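Tyrosyl-DNA phosphodiesterase 2 (PDB 4F1H) is a member of the endonuclease/exonuclease/phosphatase family, with a two-sheet fold of the DNase I-like clan, and here carries bound DNA and a magnesium ion. Local coordinates at residues B[10-15]-B[40-45]; B[119-124]-B[154-159]; B[203-208]-B[239-244]. One frame throughout, in Å; residues are numbered along the deposited sequence.

Contact 1 of 3, residues B[10-15]-B[40-45]; sequences NVDGLD and LQELIP
Glu-42 reaches across to Leu-14, its CB aimed at segment 10-15 and its chain extended beyond CG. At the tip, OE1 accepts the backbone N-H of Leu-14 (N to OE1 3.2 Å, 158° at the hydrogen) on its anti lone pair. The Leu-14 side chain crosses that of Glu-42 at about a right angle, with its CB and CG close to OE1. Asp-12 lies alongside Glu-42 and points the same way; Asp-12 OD1 and Glu-42 OE1 stand 3.1 Å apart, like charges brought close where the Glu-42 side chain lies beside the magnesium ion. Segment 10-15 and the end of strand 37-43 thus belong to the metal site of this DNase I-like fold. Asn-10 OD1 lies 3.4 Å from Glu-42 CB, with ND2 nearer the carboxylate, from which the amide plane is turned by 79°. With Asn-10 CG anti to the backbone N (chi1 176°), OD1 can turn back to the Asp-12 N at 2.9 Å, an Asx turn, while ND2 bonds to Asp-152. Main chain joins the segments as well: Val-11 N bonds to Gln-41 O (3.0 Å) and Gly-13 N to Glu-42 O (2.9 Å). On the apolar side, Val-11 CG1 packs on Leu-40 CD2 at 3.8 Å, its CG2 sits against Glu-42 O and Leu-43 CD2, and the Ile-44 methyls lie against Gly-13 O. Asn-10 and Gln-41 form a parallel bridge between strands 4-10 and 37-43 of the six-stranded sheet, and Gln-41 NE2 bonds to Thr-114. On the other side of strand 37-43, Glu-42 and Leu-43 both face Phe-69 of strand 69-75 in a G1 bulge, while helix 45-54 packs on Val-11, Leu-40 and Leu-43 through Tyr-47 and Leu-51.

Contact 2 of 3, residues B[119-124]-B[154-159]; sequences SCKNQS and NLRDAE. With nucleotides of chain A.
Lys-121 passes at about a right angle over Arg-156, with its CA above one face of the guanidinium and its CB 3.5 Å from Arg-156 NH2. CG, anti to the backbone N (chi1 179°), remains near NH2; from there the chain runs on fully extended. CD then lies beside both phosphate oxygens of DC3 of chain A, CE stays by OP2 while moving off OP1, and NZ ends in a hydrogen bond to DC3 OP2 of 2.8 Å. Arg-156 presents the edge of its guanidinium to the same strand. NE bonds to DC3 OP1 at 3.0 Å, and NH2 is shared between that oxygen and OP1 of DG2 of chain A, 2.8 Å from each. NH1 bonds to Asn-154 O at 2.8 Å and to a water that also links Cys-120 N, Asn-154 OD1 and DG2 OP1. At the 5' end, OP3 of DT1 of chain A accepts from Ser-119 OG (2.7 Å) and from Asn-154 ND2 (3.1 Å); ND2 is also held by Leu-117 O. At the start of helix 157-161, Glu-159 OE1 accepts the Arg-156 N-H at 3.1 Å, met from above the carboxylate plane, and pairs with Arg-127. Three successive phosphates are thus met by amide, hydroxyl, ammonium and guanidinium donors, with the Lys-121 N-H on DG2 OP2, so the grip is on the phosphates, which probably draw the lysine and arginine charges together here.

Contact 3 of 3, residues B[203-208]-B[239-244]; sequences CRFDRI and SDHWGI. With nucleotides of chain A.
The imidazole of His-241 and the carboxylate of Asp-206 cross with their planes 78° apart, yet Asp-206 OD2 lies at the ring's edge, in its plane. His-241 ND1 donates to the syn lone pair of OD2 at 2.7 Å and 165°, and Thr-186 OG1 bonds to the same oxygen. At another point of the edge, NE2 donates to OP1 of DT1 of chain A at 2.8 Å, so the ring is held from two points of its rim. Phe-205 brings CD2 to 4.3 Å from His-241 CE1, which lies near the plane of the phenyl ring, while Cys-203 CB covers one phenyl face 3.4 Å above its centre. Beyond the polar pair the contact turns apolar: Ile-244 CD1 rests 3.5 Å from Asp-206 O, and Ile-208 CD1 meets Ile-244 CG2 at 3.6 Å as the two side chains run antiparallel alongside one another. Strand 202-211 belongs to the seven-stranded sheet and strand 243-249 to the six-stranded one, so these isoleucines are part of the packing between the two sheets of the sandwich, with the His-carboxylate pair at its DNA-facing end, and are flanked by Ile-6 of strand 4-10 and by Met-224 and Leu-226 of strand 220-227.

In the fold
All three contacts gather round the bound DNA end and the magnesium. The nearest side-chain atom of Glu-42 in contact 1 is about 3 Å from the metal, whereas the side chains of Ser-119 in contact 2 and His-241 in contact 3 come to about 5 Å from it. The phosphate of DT1 of chain A is shared: contact 2 holds OP3 and contact 3 holds OP1. Contacts 1 and 3 touch, with Asn-10 O and Ser-239 OG 2.6 Å apart, probably hydrogen-bonded. Contacts 2 and 3 meet through a salt bridge, Asp-157 OD1 to Arg-207 NH2 at 3.1 Å, and Phe-205 against Arg-156 and Asn-154. Contacts 1 and 2, their centres 19 Å apart, do not touch.

Contact 1 of 3, residues B[10-15]-B[40-45]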
# COMPACT_ATOMS: atom_id res chain seq x y z
N ASN B 10 10.89 0.12 -19.45
CA ASN B 10 12.07 0.90 -19.07
C ASN B 10 13.24 0.29 -19.85
O ASN B 10 13.61 -0.88 -19.63
CB ASN B 10 12.26 0.79 -17.53
CG ASN B 10 13.52 1.48 -17.05
OD1 ASN B 10 14.52 1.52 -17.76
ND2 ASN B 10 13.49 2.01 -15.83
N VAL B 11 13.83 1.10 -20.75
CA VAL B 11 14.84 0.63 -21.70
C VAL B 11 16.25 0.61 -21.13
O VAL B 11 17.18 0.17 -21.82
CB VAL B 11 14.80 1.41 -23.04
CG1 VAL B 11 13.36 1.37 -23.59
CG2 VAL B 11 15.27 2.90 -22.84
N ASP B 12 16.41 1.09 -19.90
CA ASP B 12 17.71 1.06 -19.22
C ASP B 12 18.79 1.81 -20.03
O ASP B 12 19.88 1.31 -20.25
CB ASP B 12 18.18 -0.36 -18.92
CG ASP B 12 19.30 -0.41 -17.88
OD1 ASP B 12 19.64 0.64 -17.29
OD2 ASP B 12 19.83 -1.51 -17.65
N GLY B 13 18.47 3.04 -20.42
CA GLY B 13 19.41 3.89 -21.12
C GLY B 13 20.65 4.27 -20.32
O GLY B 13 21.64 4.72 -20.91
N LEU B 14 20.59 4.14 -19.00
CA LEU B 14 21.79 4.40 -18.16
C LEU B 14 22.84 3.28 -18.28
O LEU B 14 23.99 3.46 -17.89
CB LEU B 14 21.37 4.59 -16.70
CG LEU B 14 20.57 5.90 -16.53
CD1 LEU B 14 20.03 6.07 -15.08
CD2 LEU B 14 21.36 7.16 -16.96
N ASP B 15 22.44 2.13 -18.81
CA ASP B 15 23.39 1.04 -19.09
C ASP B 15 23.82 1.22 -20.54
O ASP B 15 23.04 0.95 -21.46
CB ASP B 15 22.71 -0.32 -18.89
CG ASP B 15 23.57 -1.48 -19.34
OD1 ASP B 15 24.75 -1.29 -19.69
OD2 ASP B 15 23.05 -2.62 -19.30
N LEU B 40 7.71 4.64 -22.63
CA LEU B 40 9.10 4.23 -22.41
C LEU B 40 9.68 5.02 -21.28
O LEU B 40 9.32 6.19 -21.06
CB LEU B 40 9.96 4.46 -23.65
CG LEU B 40 9.55 3.60 -24.86
CD1 LEU B 40 10.34 3.98 -26.11
CD2 LEU B 40 9.72 2.14 -24.55
N GLN B 41 10.56 4.36 -20.53
CA GLN B 41 11.28 5.07 -19.47
C GLN B 41 12.79 4.91 -19.60
O GLN B 41 13.26 3.94 -20.19
CB GLN B 41 10.77 4.66 -18.06
CG GLN B 41 9.25 4.80 -17.91
CD GLN B 41 8.53 3.57 -18.47
OE1 GLN B 41 9.01 2.43 -18.34
NE2 GLN B 41 7.39 3.79 -19.10
N GLU B 42 13.53 5.89 -19.08
CA GLU B 42 14.99 5.86 -19.10
C GLU B 42 15.55 5.84 -20.53
O GLU B 42 16.59 5.22 -20.82
CB GLU B 42 15.52 4.74 -18.20
CG GLU B 42 16.81 5.08 -17.52
CD GLU B 42 17.28 3.97 -16.59
OE1 GLU B 42 18.31 3.38 -16.92
OE2 GLU B 42 16.60 3.73 -15.55
N LEU B 43 14.87 6.57 -21.42
CA LEU B 43 15.48 6.92 -22.71
C LEU B 43 16.65 7.86 -22.45
O LEU B 43 16.65 8.61 -21.46
CB LEU B 43 14.47 7.67 -23.55
CG LEU B 43 13.31 6.79 -24.02
CD1 LEU B 43 12.22 7.69 -24.56
CD2 LEU B 43 13.77 5.87 -25.08
N ILE B 44 17.66 7.82 -23.31
CA ILE B 44 18.67 8.88 -23.38
C ILE B 44 18.69 9.38 -24.81
O ILE B 44 18.18 8.70 -25.71
CB ILE B 44 20.06 8.40 -22.93
CG1 ILE B 44 20.59 7.30 -23.85
CG2 ILE B 44 20.05 7.94 -21.46
CD1 ILE B 44 22.06 6.93 -23.56
N PRO B 45 19.26 10.57 -25.05
CA PRO B 45 19.17 11.11 -26.41
C PRO B 45 19.71 10.17 -27.52
O PRO B 45 19.06 10.09 -28.56
CB PRO B 45 20.01 12.40 -26.32
CG PRO B 45 19.79 12.85 -24.89
CD PRO B 45 19.79 11.56 -24.08

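Contact 2 of 3, residues B[119-124]-B[154-159]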
# COMPACT_ATOMS: atom_id res chain seq x y z
N SER B 119 13.47 6.32 -7.99
CA SER B 119 14.11 5.00 -7.91
C SER B 119 14.76 4.78 -6.53
O SER B 119 15.09 5.74 -5.81
CB SER B 119 15.21 4.87 -8.97
OG SER B 119 14.67 5.02 -10.29
N CYS B 120 14.92 3.50 -6.20
CA CYS B 120 15.63 2.97 -5.02
C CYS B 120 14.72 2.65 -3.85
O CYS B 120 13.78 3.39 -3.52
CB CYS B 120 16.81 3.88 -4.55
SG CYS B 120 18.02 4.32 -5.83
N LYS B 121 15.03 1.53 -3.20
CA LYS B 121 14.17 1.03 -2.14
C LYS B 121 13.98 2.10 -1.07
O LYS B 121 12.86 2.29 -0.56
CB LYS B 121 14.79 -0.22 -1.54
CG LYS B 121 13.97 -0.80 -0.38
CD LYS B 121 14.44 -2.28 -0.14
CE LYS B 121 13.70 -2.90 1.08
NZ LYS B 121 14.00 -4.38 1.21
N ASN B 122 15.06 2.81 -0.74
CA ASN B 122 14.98 3.79 0.32
C ASN B 122 14.30 5.13 -0.02
O ASN B 122 14.23 6.03 0.82
CB ASN B 122 16.37 4.04 0.96
CG ASN B 122 17.22 4.99 0.14
OD1 ASN B 122 16.95 5.27 -1.03
ND2 ASN B 122 18.28 5.51 0.78
N GLN B 123 13.79 5.25 -1.25
CA GLN B 123 13.09 6.46 -1.65
C GLN B 123 11.57 6.35 -1.60
O GLN B 123 10.85 7.07 -2.31
CB GLN B 123 13.58 6.91 -3.05
CG GLN B 123 15.08 7.29 -3.09
CD GLN B 123 15.36 8.47 -2.16
OE1 GLN B 123 14.60 9.43 -2.13
NE2 GLN B 123 16.43 8.38 -1.37
N SER B 124 11.07 5.48 -0.73
CA SER B 124 9.64 5.28 -0.62
C SER B 124 8.88 6.60 -0.33
O SER B 124 7.77 6.79 -0.82
CB SER B 124 9.35 4.20 0.44
OG SER B 124 7.96 3.95 0.59
N ASN B 154 8.46 1.71 -9.80
CA ASN B 154 9.32 1.30 -8.68
C ASN B 154 8.56 0.94 -7.40
O ASN B 154 9.12 0.96 -6.29
CB ASN B 154 10.38 2.38 -8.40
CG ASN B 154 11.53 2.27 -9.34
OD1 ASN B 154 12.21 1.24 -9.34
ND2 ASN B 154 11.78 3.31 -10.15
N LEU B 155 7.29 0.60 -7.57
CA LEU B 155 6.43 0.38 -6.38
C LEU B 155 6.61 -0.98 -5.75
O LEU B 155 6.87 -2.00 -6.40
CB LEU B 155 4.94 0.54 -6.75
CG LEU B 155 4.55 2.01 -6.89
CD1 LEU B 155 3.17 2.12 -7.57
CD2 LEU B 155 4.64 2.84 -5.57
N ARG B 156 6.43 -0.96 -4.44
CA ARG B 156 6.24 -2.20 -3.67
C ARG B 156 4.75 -2.23 -3.29
O ARG B 156 4.15 -1.16 -3.13
CB ARG B 156 7.09 -2.08 -2.41
CG ARG B 156 8.55 -2.39 -2.60
CD ARG B 156 9.30 -1.35 -3.41
NE ARG B 156 10.69 -1.76 -3.53
CZ ARG B 156 11.64 -1.11 -4.20
NH1 ARG B 156 11.39 0.03 -4.89
NH2 ARG B 156 12.86 -1.62 -4.16
N ASP B 157 4.15 -3.43 -3.17
CA ASP B 157 2.71 -3.53 -2.87
C ASP B 157 2.29 -2.69 -1.67
O ASP B 157 1.20 -2.08 -1.68
CB ASP B 157 2.26 -4.96 -2.57
CG ASP B 157 2.37 -5.88 -3.76
OD1 ASP B 157 2.59 -5.40 -4.90
OD2 ASP B 157 2.22 -7.10 -3.55
N ALA B 158 3.10 -2.71 -0.61
CA ALA B 158 2.70 -1.94 0.56
C ALA B 158 2.67 -0.43 0.34
O ALA B 158 1.92 0.29 1.00
CB ALA B 158 3.58 -2.29 1.71
N GLU B 159 3.48 0.06 -0.60
CA GLU B 159 3.49 1.50 -0.84
C GLU B 159 2.16 1.98 -1.38
O GLU B 159 1.72 3.10 -1.08
CB GLU B 159 4.64 1.88 -1.78
CG GLU B 159 5.98 1.65 -1.12
CD GLU B 159 7.20 1.81 -2.03
OE1 GLU B 159 7.07 1.89 -3.28
OE2 GLU B 159 8.33 1.83 -1.47
OP3 DT A 1 14.44 2.72 -11.63
P DT A 1 14.65 1.25 -11.81
OP1 DT A 1 15.13 0.83 -13.11
OP2 DT A 1 13.38 0.48 -11.61
O5' DT A 1 15.61 0.81 -10.63
C5' DT A 1 16.22 -0.49 -10.73
C4' DT A 1 17.12 -0.63 -9.52
O4' DT A 1 18.29 0.19 -9.78
C3' DT A 1 16.53 -0.16 -8.18
O3' DT A 1 17.10 -0.95 -7.12
C2' DT A 1 17.02 1.28 -8.07
C1' DT A 1 18.40 1.16 -8.72
N1 DT A 1 18.94 2.45 -9.24
C2 DT A 1 20.10 2.94 -8.68
O2 DT A 1 20.70 2.37 -7.75
N3 DT A 1 20.52 4.13 -9.21
C4 DT A 1 19.94 4.86 -10.23
O4 DT A 1 20.43 5.93 -10.64
C5 DT A 1 18.72 4.27 -10.77
C7 DT A 1 17.95 4.97 -11.85
C6 DT A 1 18.28 3.11 -10.27
P DG A 2 16.41 -1.00 -5.69
OP1 DG A 2 14.94 -0.89 -5.87
OP2 DG A 2 17.14 -0.08 -4.74
O5' DG A 2 16.81 -2.45 -5.15
C5' DG A 2 16.37 -3.57 -5.92
C4' DG A 2 16.15 -4.70 -4.93
O4' DG A 2 17.45 -5.21 -4.51
C3' DG A 2 15.37 -4.37 -3.67
O3' DG A 2 14.40 -5.42 -3.58
C2' DG A 2 16.42 -4.49 -2.56
C1' DG A 2 17.35 -5.55 -3.14
N9 DG A 2 18.72 -5.52 -2.65
C8 DG A 2 19.65 -4.48 -2.70
N7 DG A 2 20.82 -4.81 -2.16
C5 DG A 2 20.62 -6.15 -1.73
C6 DG A 2 21.50 -7.05 -1.07
O6 DG A 2 22.67 -6.84 -0.73
N1 DG A 2 20.92 -8.29 -0.81
C2 DG A 2 19.63 -8.63 -1.19
N2 DG A 2 19.20 -9.86 -0.88
N3 DG A 2 18.79 -7.78 -1.78
C4 DG A 2 19.36 -6.58 -2.05
P DC A 3 13.14 -5.31 -2.59
OP1 DC A 3 12.49 -4.01 -2.77
OP2 DC A 3 13.57 -5.74 -1.21
O5' DC A 3 12.20 -6.45 -3.16
C5' DC A 3 12.81 -7.75 -3.38
C4' DC A 3 11.73 -8.66 -3.89
O4' DC A 3 12.29 -9.97 -4.28
C3' DC A 3 10.60 -8.92 -2.90
O3' DC A 3 9.39 -8.74 -3.63
C2' DC A 3 10.86 -10.38 -2.46
C1' DC A 3 11.44 -10.98 -3.74
N1 DC A 3 12.37 -12.12 -3.55
C2 DC A 3 12.15 -13.27 -4.31
O2 DC A 3 11.18 -13.32 -5.09
N3 DC A 3 13.02 -14.32 -4.16
C4 DC A 3 14.04 -14.20 -3.29
N4 DC A 3 14.86 -15.26 -3.17
C5 DC A 3 14.27 -13.03 -2.50
C6 DC A 3 13.42 -12.00 -2.67
O HOH W 1 13.49 1.16 -6.91

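Contact 3 of 3, residues B[203-208]-B[239-244]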
# COMPACT_ATOMS: atom_id res chain seq x y z
N CYS B 203 10.79 -8.15 -8.56
CA CYS B 203 9.97 -6.99 -8.21
C CYS B 203 8.96 -6.65 -9.30
O CYS B 203 9.24 -6.84 -10.51
CB CYS B 203 10.90 -5.78 -8.08
SG CYS B 203 12.13 -6.01 -6.76
N ARG B 204 7.78 -6.20 -8.90
CA ARG B 204 6.77 -5.82 -9.89
C ARG B 204 6.76 -4.29 -9.98
O ARG B 204 5.87 -3.63 -9.48
CB ARG B 204 5.39 -6.37 -9.53
CG ARG B 204 4.35 -6.19 -10.67
CD ARG B 204 3.05 -6.95 -10.40
NE ARG B 204 2.23 -6.33 -9.35
CZ ARG B 204 1.31 -5.38 -9.55
NH1 ARG B 204 1.11 -4.87 -10.77
NH2 ARG B 204 0.61 -4.93 -8.53
N PHE B 205 7.78 -3.74 -10.63
CA PHE B 205 7.98 -2.28 -10.69
C PHE B 205 7.15 -1.65 -11.79
O PHE B 205 6.72 -0.49 -11.68
CB PHE B 205 9.48 -1.97 -10.96
CG PHE B 205 10.39 -2.19 -9.76
CD1 PHE B 205 9.88 -2.18 -8.45
CD2 PHE B 205 11.75 -2.37 -9.96
CE1 PHE B 205 10.77 -2.36 -7.35
CE2 PHE B 205 12.61 -2.56 -8.89
CZ PHE B 205 12.11 -2.54 -7.58
N ASP B 206 6.93 -2.40 -12.88
CA ASP B 206 6.25 -1.86 -14.03
C ASP B 206 4.80 -2.21 -13.91
O ASP B 206 4.45 -3.40 -13.77
CB ASP B 206 6.91 -2.47 -15.26
CG ASP B 206 8.39 -2.10 -15.31
OD1 ASP B 206 8.69 -0.94 -15.72
OD2 ASP B 206 9.25 -2.89 -14.86
N ARG B 207 3.94 -1.19 -13.94
CA ARG B 207 2.52 -1.36 -13.68
C ARG B 207 1.69 -0.50 -14.59
O ARG B 207 2.15 0.55 -15.06
CB ARG B 207 2.15 -1.02 -12.22
CG ARG B 207 3.01 -1.76 -11.16
CD ARG B 207 2.48 -1.54 -9.74
NE ARG B 207 3.32 -2.32 -8.84
CZ ARG B 207 3.00 -2.68 -7.59
NH1 ARG B 207 1.85 -2.31 -7.04
NH2 ARG B 207 3.86 -3.44 -6.90
N ILE B 208 0.46 -0.94 -14.84
CA ILE B 208 -0.51 -0.21 -15.67
C ILE B 208 -1.75 0.04 -14.84
O ILE B 208 -2.31 -0.92 -14.24
CB ILE B 208 -0.94 -1.05 -16.88
CG1 ILE B 208 0.29 -1.52 -17.67
CG2 ILE B 208 -1.92 -0.29 -17.76
CD1 ILE B 208 -0.05 -2.59 -18.73
N SER B 239 16.83 -5.07 -21.91
CA SER B 239 16.90 -4.24 -20.70
C SER B 239 17.02 -5.08 -19.45
O SER B 239 16.82 -6.29 -19.52
CB SER B 239 15.57 -3.48 -20.62
OG SER B 239 15.55 -2.62 -19.52
N ASP B 240 17.32 -4.44 -18.31
CA ASP B 240 17.21 -5.16 -17.05
C ASP B 240 15.74 -5.35 -16.61
O ASP B 240 15.47 -6.14 -15.68
CB ASP B 240 18.05 -4.49 -15.95
CG ASP B 240 17.61 -3.07 -15.62
OD1 ASP B 240 16.94 -2.40 -16.46
OD2 ASP B 240 17.96 -2.61 -14.51
N HIS B 241 14.82 -4.64 -17.25
CA HIS B 241 13.38 -4.85 -17.05
C HIS B 241 12.81 -5.69 -18.17
O HIS B 241 13.29 -5.62 -19.30
CB HIS B 241 12.62 -3.52 -17.10
CG HIS B 241 12.88 -2.61 -15.95
ND1 HIS B 241 11.90 -2.29 -15.03
CD2 HIS B 241 13.98 -1.88 -15.60
CE1 HIS B 241 12.39 -1.43 -14.14
NE2 HIS B 241 13.65 -1.18 -14.46
N TRP B 242 11.73 -6.41 -17.88
CA TRP B 242 10.91 -6.99 -18.93
C TRP B 242 9.92 -5.91 -19.38
O TRP B 242 9.55 -5.03 -18.59
CB TRP B 242 10.16 -8.20 -18.40
CG TRP B 242 11.04 -9.29 -17.78
CD1 TRP B 242 10.73 -10.00 -16.67
CD2 TRP B 242 12.27 -9.82 -18.28
NE1 TRP B 242 11.70 -10.93 -16.43
CE2 TRP B 242 12.65 -10.86 -17.41
CE3 TRP B 242 13.08 -9.54 -19.38
CZ2 TRP B 242 13.84 -11.60 -17.59
CZ3 TRP B 242 14.24 -10.28 -19.56
CH2 TRP B 242 14.60 -11.29 -18.67
N GLY B 243 9.53 -5.93 -20.66
CA GLY B 243 8.49 -5.03 -21.11
C GLY B 243 7.12 -5.62 -20.87
O GLY B 243 6.97 -6.83 -20.66
N ILE B 244 6.09 -4.77 -20.85
CA ILE B 244 4.72 -5.26 -20.73
C ILE B 244 4.01 -5.00 -22.06
O ILE B 244 4.02 -3.87 -22.55
CB ILE B 244 3.93 -4.52 -19.64
CG1 ILE B 244 4.53 -4.82 -18.26
CG2 ILE B 244 2.47 -5.00 -19.61
CD1 ILE B 244 3.91 -3.97 -17.13
OP3 DT A 1 14.44 2.72 -11.63
P DT A 1 14.65 1.25 -11.81
OP1 DT A 1 15.13 0.83 -13.11
OP2 DT A 1 13.38 0.48 -11.61
O5' DT A 1 15.61 0.81 -10.63
C5' DT A 1 16.22 -0.49 -10.73
C4' DT A 1 17.12 -0.63 -9.52
O4' DT A 1 18.29 0.19 -9.78
C3' DT A 1 16.53 -0.16 -8.18
O3' DT A 1 17.10 -0.95 -7.12
C2' DT A 1 17.02 1.28 -8.07
C1' DT A 1 18.40 1.16 -8.72
N1 DT A 1 18.94 2.45 -9.24
C2 DT A 1 20.10 2.94 -8.68
O2 DT A 1 20.70 2.37 -7.75
N3 DT A 1 20.52 4.13 -9.21
C4 DT A 1 19.94 4.86 -10.23
O4 DT A 1 20.43 5.93 -10.64
C5 DT A 1 18.72 4.27 -10.77
C7 DT A 1 17.95 4.97 -11.85
C6 DT A 1 18.28 3.11 -10.27
P DC A 3 13.14 -5.31 -2.59
OP1 DC A 3 12.49 -4.01 -2.77
OP2 DC A 3 13.57 -5.74 -1.21
O5' DC A 3 12.20 -6.45 -3.16
C5' DC A 3 12.81 -7.75 -3.38
C4' DC A 3 11.73 -8.66 -3.89
O4' DC A 3 12.29 -9.97 -4.28
C3' DC A 3 10.60 -8.92 -2.90
O3' DC A 3 9.39 -8.74 -3.63
C2' DC A 3 10.86 -10.38 -2.46
C1' DC A 3 11.44 -10.98 -3.74
N1 DC A 3 12.37 -12.12 -3.55
C2 DC A 3 12.15 -13.27 -4.31
O2 DC A 3 11.18 -13.32 -5.09
N3 DC A 3 13.02 -14.32 -4.16
C4 DC A 3 14.04 -14.20 -3.29
N4 DC A 3 14.86 -15.26 -3.17
C5 DC A 3 14.27 -13.03 -2.50
C6 DC A 3 13.42 -12.00 -2.67